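Local coordinates for L-talarate/galactarate dehydratase (Salmonella typhimurium, PDB 2PP1), which catalyses the magnesium-dependent dehydration of L-talarate and galactarate to 5-keto-4-deoxy-D-glucarate and, in competition with this, the epimerisation of L-talarate to galactarate, at residues A[46-51]-A[228-233]; A[251-256]-A[274-279]; A[195-200]-A[224-229]. All coordinates share one frame; numbering follows the deposited sequence.

In the fold
Interactions 2 and 3 belong to one parallel sheet, part of the barrel of the C-terminal domain, in which strands 194-197, 223-226, 251-252 and 274-276 follow one another in both chain order and sheet order. Their centres lie about 9 Å apart; the two share the magnesium and a water bound to it, and all three interactions touch the ligand. In interaction 1, residues 46-51 come from far earlier in the chain, in the N-terminal capping domain, and sit against the loop after strand 223-226. Its centre is about 8 Å from that of interaction 3, with which it shares Asn228 and Gln229, and about 11 Å from that of interaction 2. The substrate site is thus built from both domains.

Interaction 1 of 3, residues A[46-51]-A[228-233]; sequences DAKVLT and NQQWDR. With LLH ((2R,3S,4R)-2,3,4-trihydroxy-5-(hydroxyamino)-5-oxopentanoic acid), chain H.
Gln230 lays its aliphatic CG over the methyl group of Ala47, with Gln230 CG 3.4 Å from Ala47 CB. This is where the capping domain meets the barrel, as in the mandelate racemase and muconate lactonizing enzyme family: short helix 47-50 of the N-terminal domain rests on the loop that follows barrel strand 223-226. The same methyl also touches the backbone carbonyl oxygens of Val198 and Gly199 in the neighbouring barrel loop. Further along the helix, Lys48 crosses Asn228 at about a right angle, its CG 3.6 Å from the backbone O of Asn228. The carboxylate of Asp46 likewise crosses the amide of Asn228, the two flat groups being turned 31° against each other.

Asp46 does double duty. With CG tucked between its backbone N and carbonyl carbon (chi1 55°), it reaches back over the start of the helix, and OD1 caps it by accepting from Lys48 N at 2.8 Å. The other oxygen faces the substrate pocket. The Lys48 chain bends at its last two torsions, bringing NZ round to the syn lone pair of Asp46 OD2 in a 2.8 Å salt bridge; Gln54 also takes a bond from this NZ. Both residues then hold the bound hydroxamate: Lys48 NZ donates to carboxylate oxygen O5B of the ligand at 2.9 Å, and ligand hydroxyl O3 donates to Asp46 OD2 at 2.7 Å.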
loop_
_atom_site.group_PDB
_atom_site.type_symbol
_atom_site.label_atom_id
_atom_site.label_comp_id
_atom_site.label_asym_id
_atom_site.label_seq_id
_atom_site.Cartn_x
_atom_site.Cartn_y
_atom_site.Cartn_z
ATOM N N ASP A 46 -11.119 -27.750 -18.889
ATOM C CA ASP A 46 -12.071 -26.647 -18.926
ATOM C C ASP A 46 -12.293 -26.410 -20.423
ATOM O O ASP A 46 -11.826 -27.207 -21.244
ATOM C CB ASP A 46 -11.556 -25.372 -18.223
ATOM C CG ASP A 46 -10.216 -24.882 -18.758
ATOM O OD1 ASP A 46 -9.895 -25.105 -19.943
ATOM O OD2 ASP A 46 -9.486 -24.242 -17.976
ATOM N N ALA A 47 -12.982 -25.335 -20.791
ATOM C CA ALA A 47 -13.261 -25.086 -22.206
ATOM C C ALA A 47 -12.032 -25.014 -23.120
ATOM O O ALA A 47 -12.142 -25.275 -24.320
ATOM C CB ALA A 47 -14.111 -23.813 -22.360
ATOM N N LYS A 48 -10.872 -24.655 -22.569
ATOM C CA LYS A 48 -9.654 -24.551 -23.371
ATOM C C LYS A 48 -9.280 -25.905 -23.974
ATOM O O LYS A 48 -8.642 -25.983 -25.027
ATOM C CB LYS A 48 -8.487 -24.016 -22.522
ATOM C CG LYS A 48 -8.686 -22.586 -22.031
ATOM C CD LYS A 48 -7.485 -22.066 -21.239
ATOM C CE LYS A 48 -7.452 -22.556 -19.791
ATOM N NZ LYS A 48 -7.320 -24.030 -19.667
ATOM N N VAL A 49 -9.679 -26.970 -23.296
ATOM C CA VAL A 49 -9.395 -28.311 -23.764
ATOM C C VAL A 49 -10.446 -28.747 -24.776
ATOM O O VAL A 49 -10.121 -29.359 -25.794
ATOM C CB VAL A 49 -9.381 -29.313 -22.593
ATOM C CG1 VAL A 49 -9.210 -30.734 -23.119
ATOM C CG2 VAL A 49 -8.255 -28.954 -21.638
ATOM N N LEU A 50 -11.707 -28.424 -24.501
ATOM C CA LEU A 50 -12.768 -28.818 -25.407
ATOM C C LEU A 50 -12.747 -28.075 -26.744
ATOM O O LEU A 50 -13.359 -28.532 -27.697
ATOM C CB LEU A 50 -14.139 -28.681 -24.733
ATOM C CG LEU A 50 -14.581 -29.883 -23.882
ATOM C CD1 LEU A 50 -13.639 -30.058 -22.697
ATOM C CD2 LEU A 50 -16.013 -29.674 -23.390
ATOM N N THR A 51 -12.046 -26.947 -26.819
ATOM C CA THR A 51 -11.952 -26.210 -28.082
ATOM C C THR A 51 -10.663 -26.611 -28.801
ATOM O O THR A 51 -10.379 -26.133 -29.893
ATOM C CB THR A 51 -11.912 -24.673 -27.878
ATOM O OG1 THR A 51 -10.769 -24.322 -27.087
ATOM C CG2 THR A 51 -13.193 -24.179 -27.202
ATOM N N ASN A 228 -13.336 -19.349 -19.617
ATOM C CA ASN A 228 -11.905 -19.478 -19.869
ATOM C C ASN A 228 -11.476 -18.991 -21.262
ATOM O O ASN A 228 -10.705 -19.666 -21.960
ATOM C CB ASN A 228 -11.459 -20.932 -19.655
ATOM C CG ASN A 228 -11.315 -21.284 -18.177
ATOM O OD1 ASN A 228 -10.372 -20.851 -17.523
ATOM N ND2 ASN A 228 -12.256 -22.053 -17.646
ATOM N N GLN A 229 -11.992 -17.821 -21.646
ATOM C CA GLN A 229 -11.679 -17.155 -22.916
ATOM C C GLN A 229 -12.172 -17.845 -24.174
ATOM O O GLN A 229 -11.818 -17.426 -25.278
ATOM C CB GLN A 229 -10.162 -16.975 -23.078
ATOM C CG GLN A 229 -9.403 -16.479 -21.864
ATOM C CD GLN A 229 -7.895 -16.457 -22.114
ATOM O OE1 GLN A 229 -7.392 -15.649 -22.904
ATOM N NE2 GLN A 229 -7.168 -17.349 -21.446
ATOM N N GLN A 230 -13.012 -18.861 -24.048
ATOM C CA GLN A 230 -13.410 -19.594 -25.248
ATOM C C GLN A 230 -14.530 -19.124 -26.170
ATOM O O GLN A 230 -14.874 -19.836 -27.123
ATOM C CB GLN A 230 -13.630 -21.058 -24.881
ATOM C CG GLN A 230 -12.359 -21.699 -24.350
ATOM C CD GLN A 230 -11.130 -21.289 -25.146
ATOM O OE1 GLN A 230 -10.363 -20.403 -24.734
ATOM N NE2 GLN A 230 -10.939 -21.921 -26.297
ATOM N N TRP A 231 -15.104 -17.948 -25.919
ATOM C CA TRP A 231 -16.151 -17.471 -26.821
ATOM C C TRP A 231 -15.624 -16.316 -27.642
ATOM O O TRP A 231 -14.677 -15.650 -27.233
ATOM C CB TRP A 231 -17.377 -16.955 -26.060
ATOM C CG TRP A 231 -18.196 -17.991 -25.352
ATOM C CD1 TRP A 231 -18.505 -19.254 -25.793
ATOM C CD2 TRP A 231 -18.904 -17.811 -24.124
ATOM N NE1 TRP A 231 -19.368 -19.866 -24.912
ATOM C CE2 TRP A 231 -19.631 -18.999 -23.881
ATOM C CE3 TRP A 231 -19.000 -16.756 -23.206
ATOM C CZ2 TRP A 231 -20.445 -19.161 -22.756
ATOM C CZ3 TRP A 231 -19.804 -16.915 -22.092
ATOM C CH2 TRP A 231 -20.520 -18.112 -21.874
ATOM N N ASP A 232 -16.213 -16.092 -28.812
ATOM C CA ASP A 232 -15.834 -14.923 -29.595
ATOM C C ASP A 232 -16.894 -13.898 -29.159
ATOM O O ASP A 232 -17.835 -14.252 -28.452
ATOM C CB ASP A 232 -15.893 -15.169 -31.115
ATOM C CG ASP A 232 -17.184 -15.821 -31.571
ATOM O OD1 ASP A 232 -18.226 -15.715 -30.886
ATOM O OD2 ASP A 232 -17.152 -16.444 -32.651
ATOM N N ARG A 233 -16.743 -12.642 -29.559
ATOM C CA ARG A 233 -17.692 -11.614 -29.159
ATOM C C ARG A 233 -19.147 -11.932 -29.487
ATOM O O ARG A 233 -20.031 -11.701 -28.661
ATOM C CB ARG A 233 -17.289 -10.282 -29.782
ATOM C CG ARG A 233 -15.928 -9.802 -29.315
ATOM C CD ARG A 233 -15.571 -8.504 -29.982
ATOM N NE ARG A 233 -14.321 -7.955 -29.480
ATOM C CZ ARG A 233 -13.828 -6.786 -29.869
ATOM N NH1 ARG A 233 -14.491 -6.057 -30.763
ATOM N NH2 ARG A 233 -12.679 -6.344 -29.369
HETATM O O5A LLH H . -7.676 -26.380 -16.121
HETATM C C5 LLH H . -7.116 -25.262 -16.026
HETATM O O5B LLH H . -6.464 -24.698 -16.948
HETATM C C4 LLH H . -7.222 -24.509 -14.693
HETATM O O4 LLH H . -7.711 -25.366 -13.664
HETATM C C3 LLH H . -8.129 -23.288 -14.876
HETATM O O3 LLH H . -9.416 -23.700 -15.377
HETATM C C2 LLH H . -8.348 -22.501 -13.560
HETATM O O2 LLH H . -7.074 -21.928 -13.247
HETATM C C1 LLH H . -9.413 -21.386 -13.629
HETATM O O1 LLH H . -9.551 -20.681 -14.618
HETATM N N LLH H . -10.199 -21.254 -12.538
HETATM O ON LLH H . -10.905 -20.093 -12.254
#

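Interaction 2 of 3, residues A[251-256]-A[274-279]; sequences IEEPLD and IATGEM. With MG (magnesium ion), chain G; LLH ((2R,3S,4R)-2,3,4-trihydroxy-5-(hydroxyamino)-5-oxopentanoic acid), chain H.
Three glutamate carboxylates crowd together here, two of them pulled onto one magnesium ion. Glu252 OE2 and Glu278 OE1 approach to 3.3 Å, close for two acceptors, because both are ligands of the metal, at 2.4 Å from Glu252 OE2 and 2.2 Å from Glu278 OE1. Their side chains cross at about a right angle with the carboxylate planes 66° apart, and each gives the ion a single oxygen. Asp226 OD2, a water and the chelating O1 and ON of the hydroxamate complete six ligands. The other oxygen of Glu252, OE1, is held by a salt bridge to Lys195 and by bonds from Trp250 and Gln299, which should fix the rotation of the carboxylate.

Glu253 is the third acid. Its chain crosses that of Glu278 at about a right angle, and its carboxylate lies over the face of the Glu278 carboxylate, the planes only 15° apart, with Glu253 OE1 3.5 Å from Glu278 CD; the nearby magnesium probably offsets much of the repulsion. Two waters stitch these acids to the turn after strand 274-276. One donates to Glu252 OE2 and accepts from Glu278 N; the other donates to Glu253 OE2 at 2.6 Å and accepts from Met279 N at 2.9 Å.

Behind the acids the strands run parallel. Ala275 N bonds to Ile251 O, and Ala275 O in turn takes Glu253 N at 2.8 Å. Glu252 and Ala275 share one face of the sheet; on the other, Ile274 CD1 packs against Ile251 CB. Helix 260-269 connects the strands in a beta-alpha-beta unit, with Glu252 at the end of one strand and Glu278 just beyond the end of the next, metal ligands of an enolase-superfamily barrel.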
loop_
_atom_site.group_PDB
_atom_site.type_symbol
_atom_site.label_atom_id
_atom_site.label_comp_id
_atom_site.label_asym_id
_atom_site.label_seq_id
_atom_site.Cartn_x
_atom_site.Cartn_y
_atom_site.Cartn_z
ATOM N N ILE A 251 -19.964 -13.630 -14.899
ATOM C CA ILE A 251 -19.611 -14.443 -16.062
ATOM C C ILE A 251 -18.122 -14.135 -16.151
ATOM O O ILE A 251 -17.722 -12.980 -16.259
ATOM C CB ILE A 251 -20.334 -13.959 -17.345
ATOM C CG1 ILE A 251 -21.847 -14.132 -17.178
ATOM C CG2 ILE A 251 -19.842 -14.752 -18.555
ATOM C CD1 ILE A 251 -22.672 -13.502 -18.296
ATOM N N GLU A 252 -17.299 -15.169 -16.086
ATOM C CA GLU A 252 -15.856 -14.989 -16.079
ATOM C C GLU A 252 -15.165 -15.329 -17.389
ATOM O O GLU A 252 -15.522 -16.293 -18.059
ATOM C CB GLU A 252 -15.261 -15.840 -14.946
ATOM C CG GLU A 252 -13.758 -15.752 -14.805
ATOM C CD GLU A 252 -13.275 -16.431 -13.531
ATOM O OE1 GLU A 252 -14.124 -16.723 -12.661
ATOM O OE2 GLU A 252 -12.058 -16.649 -13.394
ATOM N N GLU A 253 -14.143 -14.548 -17.717
ATOM C CA GLU A 253 -13.377 -14.732 -18.951
ATOM C C GLU A 253 -14.205 -15.140 -20.161
ATOM O O GLU A 253 -13.944 -16.172 -20.781
ATOM C CB GLU A 253 -12.257 -15.757 -18.748
ATOM C CG GLU A 253 -11.183 -15.281 -17.801
ATOM C CD GLU A 253 -9.876 -15.999 -18.002
ATOM O OE1 GLU A 253 -9.808 -17.220 -17.770
ATOM O OE2 GLU A 253 -8.901 -15.336 -18.404
ATOM N N PRO A 254 -15.222 -14.340 -20.512
ATOM C CA PRO A 254 -16.034 -14.699 -21.677
ATOM C C PRO A 254 -15.203 -14.639 -22.953
ATOM O O PRO A 254 -15.460 -15.378 -23.904
ATOM C CB PRO A 254 -17.144 -13.642 -21.671
ATOM C CG PRO A 254 -16.447 -12.437 -21.079
ATOM C CD PRO A 254 -15.694 -13.079 -19.912
ATOM N N LEU A 255 -14.195 -13.774 -22.956
ATOM C CA LEU A 255 -13.341 -13.582 -24.130
ATOM C C LEU A 255 -11.858 -13.654 -23.822
ATOM O O LEU A 255 -11.456 -13.782 -22.664
ATOM C CB LEU A 255 -13.621 -12.210 -24.755
ATOM C CG LEU A 255 -15.084 -11.838 -24.989
ATOM C CD1 LEU A 255 -15.199 -10.341 -25.250
ATOM C CD2 LEU A 255 -15.632 -12.656 -26.142
ATOM N N ASP A 256 -11.050 -13.551 -24.877
ATOM C CA ASP A 256 -9.600 -13.560 -24.749
ATOM C C ASP A 256 -9.234 -12.585 -23.632
ATOM O O ASP A 256 -9.780 -11.481 -23.562
ATOM C CB ASP A 256 -8.945 -13.100 -26.051
ATOM C CG ASP A 256 -7.427 -13.171 -25.994
ATOM O OD1 ASP A 256 -6.869 -14.278 -26.126
ATOM O OD2 ASP A 256 -6.786 -12.125 -25.798
ATOM N N ILE A 274 -19.305 -8.917 -15.073
ATOM C CA ILE A 274 -18.297 -9.571 -15.887
ATOM C C ILE A 274 -17.026 -9.620 -15.049
ATOM O O ILE A 274 -16.687 -8.650 -14.364
ATOM C CB ILE A 274 -18.023 -8.785 -17.183
ATOM C CG1 ILE A 274 -19.283 -8.768 -18.050
ATOM C CG2 ILE A 274 -16.863 -9.428 -17.950
ATOM C CD1 ILE A 274 -19.763 -10.157 -18.460
ATOM N N ALA A 275 -16.327 -10.747 -15.096
ATOM C CA ALA A 275 -15.101 -10.897 -14.325
ATOM C C ALA A 275 -13.954 -11.392 -15.211
ATOM O O ALA A 275 -14.175 -12.190 -16.127
ATOM C CB ALA A 275 -15.340 -11.875 -13.162
ATOM N N THR A 276 -12.737 -10.917 -14.947
ATOM C CA THR A 276 -11.579 -11.352 -15.735
ATOM C C THR A 276 -10.257 -10.906 -15.114
ATOM O O THR A 276 -10.248 -10.117 -14.163
ATOM C CB THR A 276 -11.634 -10.796 -17.176
ATOM O OG1 THR A 276 -10.684 -11.489 -17.987
ATOM C CG2 THR A 276 -11.271 -9.320 -17.196
ATOM N N GLY A 277 -9.149 -11.423 -15.643
ATOM C CA GLY A 277 -7.841 -11.021 -15.145
ATOM C C GLY A 277 -6.886 -12.092 -14.627
ATOM O O GLY A 277 -5.679 -11.849 -14.481
ATOM N N GLU A 278 -7.401 -13.279 -14.351
ATOM C CA GLU A 278 -6.544 -14.340 -13.819
ATOM C C GLU A 278 -5.292 -14.631 -14.657
ATOM O O GLU A 278 -4.255 -15.007 -14.114
ATOM C CB GLU A 278 -7.325 -15.635 -13.697
ATOM C CG GLU A 278 -7.459 -16.335 -15.021
ATOM C CD GLU A 278 -7.981 -17.716 -14.853
ATOM O OE1 GLU A 278 -9.124 -17.842 -14.378
ATOM O OE2 GLU A 278 -7.254 -18.671 -15.177
ATOM N N MET A 279 -5.393 -14.466 -15.974
ATOM C CA MET A 279 -4.260 -14.760 -16.851
ATOM C C MET A 279 -3.218 -13.650 -16.947
ATOM O O MET A 279 -2.122 -13.874 -17.457
ATOM C CB MET A 279 -4.759 -15.097 -18.262
ATOM C CG MET A 279 -5.762 -16.238 -18.333
ATOM S SD MET A 279 -5.133 -17.789 -17.659
ATOM C CE MET A 279 -3.691 -18.072 -18.717
HETATM MG MG MG G . -11.134 -18.745 -14.172
HETATM O O5A LLH H . -7.676 -26.380 -16.121
HETATM C C5 LLH H . -7.116 -25.262 -16.026
HETATM O O5B LLH H . -6.464 -24.698 -16.948
HETATM C C4 LLH H . -7.222 -24.509 -14.693
HETATM O O4 LLH H . -7.711 -25.366 -13.664
HETATM C C3 LLH H . -8.129 -23.288 -14.876
HETATM O O3 LLH H . -9.416 -23.700 -15.377
HETATM C C2 LLH H . -8.348 -22.501 -13.560
HETATM O O2 LLH H . -7.074 -21.928 -13.247
HETATM C C1 LLH H . -9.413 -21.386 -13.629
HETATM O O1 LLH H . -9.551 -20.681 -14.618
HETATM N N LLH H . -10.199 -21.254 -12.538
HETATM O ON LLH H . -10.905 -20.093 -12.254
HETATM O O HOH W 1 -10.202 -14.459 -14.517
HETATM O O HOH W 2 -7.507 -13.234 -17.608
HETATM O O HOH W 3 -11.100 -17.938 -16.055
#

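Interaction 3 of 3, residues A[195-200]-A[224-229]; sequences KLKVGQ and MVDANQ. With MG (magnesium ion), chain G; LLH ((2R,3S,4R)-2,3,4-trihydroxy-5-(hydroxyamino)-5-oxopentanoic acid), chain H.
Lys195 and Lys197, two residues apart on one strand, both bring their amines to a single oxygen of Asp226 on the next. Lys197 runs alongside Asp226, pointing the same way, and its NZ reaches OD2 at 2.9 Å from well above the carboxylate plane. A bend at chi2 (-62°) turns the lysine chain along the aspartate, after which it runs straight out to the ligand, where NZ donates to hydroxyl O3 at 3.0 Å. Lys197 is the proton acceptor of the reaction.

Lys195 starts out with CG opposite its backbone N and lays CB against Met224 CG. Its CD passes 3.6 Å from Asp226 CB, and the bend at chi3 (-88°) then swings CE and NZ toward the metal site. The bond from Lys195 NZ to Asp226 OD2, 3.4 Å, is weak; the stronger partners of NZ are Glu252 and Glu348, and ligand atom ON lies 2.8 Å from Lys195 NZ.

This is the Lys-X-Lys signature at the end of the second strand of the enolase-superfamily barrel, beside the first metal ligand on the third. The parallel strands are joined by helix 203-217 and bonded through Leu196 N to Met224 O, Asp226 N to Leu196 O and Val198 N to Asp226 O. Just past the strand end, Val198 CG2 packs 3.9 Å from Val225 CB, which points away from the lysines. Asp226 itself is held at both oxygens: OD2 binds the magnesium at 2.3 Å, while OD1 closes an Asx turn by accepting from Asn228 N at 2.9 Å.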
loop_
_atom_site.group_PDB
_atom_site.type_symbol
_atom_site.label_atom_id
_atom_site.label_comp_id
_atom_site.label_asym_id
_atom_site.label_seq_id
_atom_site.Cartn_x
_atom_site.Cartn_y
_atom_site.Cartn_z
ATOM N N LYS A 195 -19.164 -22.364 -9.024
ATOM C CA LYS A 195 -18.782 -21.825 -10.316
ATOM C C LYS A 195 -18.793 -22.999 -11.297
ATOM O O LYS A 195 -18.209 -24.051 -11.028
ATOM C CB LYS A 195 -17.385 -21.196 -10.283
ATOM C CG LYS A 195 -17.009 -20.490 -11.595
ATOM C CD LYS A 195 -15.493 -20.418 -11.819
ATOM C CE LYS A 195 -14.869 -19.197 -11.192
ATOM N NZ LYS A 195 -13.397 -19.147 -11.407
ATOM N N LEU A 196 -19.460 -22.807 -12.432
ATOM C CA LEU A 196 -19.560 -23.836 -13.447
ATOM C C LEU A 196 -18.752 -23.447 -14.676
ATOM O O LEU A 196 -18.861 -22.318 -15.164
ATOM C CB LEU A 196 -21.025 -24.038 -13.852
ATOM C CG LEU A 196 -21.281 -25.088 -14.939
ATOM C CD1 LEU A 196 -20.916 -26.474 -14.414
ATOM C CD2 LEU A 196 -22.740 -25.046 -15.353
ATOM N N LYS A 197 -17.943 -24.376 -15.178
ATOM C CA LYS A 197 -17.160 -24.109 -16.381
ATOM C C LYS A 197 -18.065 -24.180 -17.605
ATOM O O LYS A 197 -18.867 -25.110 -17.742
ATOM C CB LYS A 197 -16.027 -25.134 -16.535
ATOM C CG LYS A 197 -14.940 -25.042 -15.474
ATOM C CD LYS A 197 -14.242 -23.690 -15.527
ATOM C CE LYS A 197 -12.988 -23.690 -14.668
ATOM N NZ LYS A 197 -12.155 -22.489 -14.891
ATOM N N VAL A 198 -17.953 -23.191 -18.487
ATOM C CA VAL A 198 -18.746 -23.181 -19.717
ATOM C C VAL A 198 -17.827 -22.788 -20.861
ATOM O O VAL A 198 -16.613 -22.731 -20.688
ATOM C CB VAL A 198 -19.934 -22.183 -19.645
ATOM C CG1 VAL A 198 -20.893 -22.605 -18.534
ATOM C CG2 VAL A 198 -19.429 -20.768 -19.403
ATOM N N GLY A 199 -18.393 -22.527 -22.035
ATOM C CA GLY A 199 -17.561 -22.134 -23.153
ATOM C C GLY A 199 -17.177 -23.261 -24.093
ATOM O O GLY A 199 -16.254 -23.107 -24.894
ATOM N N GLN A 200 -17.866 -24.396 -24.004
ATOM C CA GLN A 200 -17.563 -25.501 -24.901
ATOM C C GLN A 200 -18.240 -25.238 -26.255
ATOM O O GLN A 200 -19.179 -24.449 -26.349
ATOM C CB GLN A 200 -18.062 -26.815 -24.324
ATOM C CG GLN A 200 -19.572 -26.919 -24.219
ATOM C CD GLN A 200 -20.014 -28.284 -23.728
ATOM O OE1 GLN A 200 -19.816 -29.296 -24.406
ATOM N NE2 GLN A 200 -20.602 -28.321 -22.542
ATOM N N MET A 224 -21.930 -18.859 -10.433
ATOM C CA MET A 224 -21.166 -18.126 -11.428
ATOM C C MET A 224 -20.674 -19.078 -12.523
ATOM O O MET A 224 -20.650 -20.295 -12.333
ATOM C CB MET A 224 -19.980 -17.391 -10.770
ATOM C CG MET A 224 -19.304 -18.119 -9.610
ATOM S SD MET A 224 -20.082 -17.841 -7.971
ATOM C CE MET A 224 -19.041 -16.573 -7.278
ATOM N N VAL A 225 -20.325 -18.527 -13.684
ATOM C CA VAL A 225 -19.820 -19.344 -14.782
ATOM C C VAL A 225 -18.471 -18.820 -15.253
ATOM O O VAL A 225 -18.128 -17.657 -15.023
ATOM C CB VAL A 225 -20.795 -19.392 -15.974
ATOM C CG1 VAL A 225 -22.110 -19.957 -15.519
ATOM C CG2 VAL A 225 -20.973 -18.017 -16.580
ATOM N N ASP A 226 -17.715 -19.696 -15.912
ATOM C CA ASP A 226 -16.372 -19.376 -16.380
ATOM C C ASP A 226 -16.133 -19.978 -17.764
ATOM O O ASP A 226 -16.111 -21.202 -17.916
ATOM C CB ASP A 226 -15.370 -19.959 -15.385
ATOM C CG ASP A 226 -13.946 -19.525 -15.653
ATOM O OD1 ASP A 226 -13.649 -19.002 -16.752
ATOM O OD2 ASP A 226 -13.116 -19.724 -14.746
ATOM N N ALA A 227 -15.929 -19.120 -18.764
ATOM C CA ALA A 227 -15.707 -19.578 -20.136
ATOM C C ALA A 227 -14.233 -19.765 -20.502
ATOM O O ALA A 227 -13.914 -20.278 -21.576
ATOM C CB ALA A 227 -16.370 -18.602 -21.128
ATOM N N ASN A 228 -13.336 -19.349 -19.617
ATOM C CA ASN A 228 -11.905 -19.478 -19.869
ATOM C C ASN A 228 -11.476 -18.991 -21.262
ATOM O O ASN A 228 -10.705 -19.666 -21.960
ATOM C CB ASN A 228 -11.459 -20.932 -19.655
ATOM C CG ASN A 228 -11.315 -21.284 -18.177
ATOM O OD1 ASN A 228 -10.372 -20.851 -17.523
ATOM N ND2 ASN A 228 -12.256 -22.053 -17.646
ATOM N N GLN A 229 -11.992 -17.821 -21.646
ATOM C CA GLN A 229 -11.679 -17.155 -22.916
ATOM C C GLN A 229 -12.172 -17.845 -24.174
ATOM O O GLN A 229 -11.818 -17.426 -25.278
ATOM C CB GLN A 229 -10.162 -16.975 -23.078
ATOM C CG GLN A 229 -9.403 -16.479 -21.864
ATOM C CD GLN A 229 -7.895 -16.457 -22.114
ATOM O OE1 GLN A 229 -7.392 -15.649 -22.904
ATOM N NE2 GLN A 229 -7.168 -17.349 -21.446
HETATM MG MG MG G . -11.134 -18.745 -14.172
HETATM O O5A LLH H . -7.676 -26.380 -16.121
HETATM C C5 LLH H . -7.116 -25.262 -16.026
HETATM O O5B LLH H . -6.464 -24.698 -16.948
HETATM C C4 LLH H . -7.222 -24.509 -14.693
HETATM O O4 LLH H . -7.711 -25.366 -13.664
HETATM C C3 LLH H . -8.129 -23.288 -14.876
HETATM O O3 LLH H . -9.416 -23.700 -15.377
HETATM C C2 LLH H . -8.348 -22.501 -13.560
HETATM O O2 LLH H . -7.074 -21.928 -13.247
HETATM C C1 LLH H . -9.413 -21.386 -13.629
HETATM O O1 LLH H . -9.551 -20.681 -14.618
HETATM N N LLH H . -10.199 -21.254 -12.538
HETATM O ON LLH H . -10.905 -20.093 -12.254
HETATM O O HOH W 3 -11.100 -17.938 -16.055
#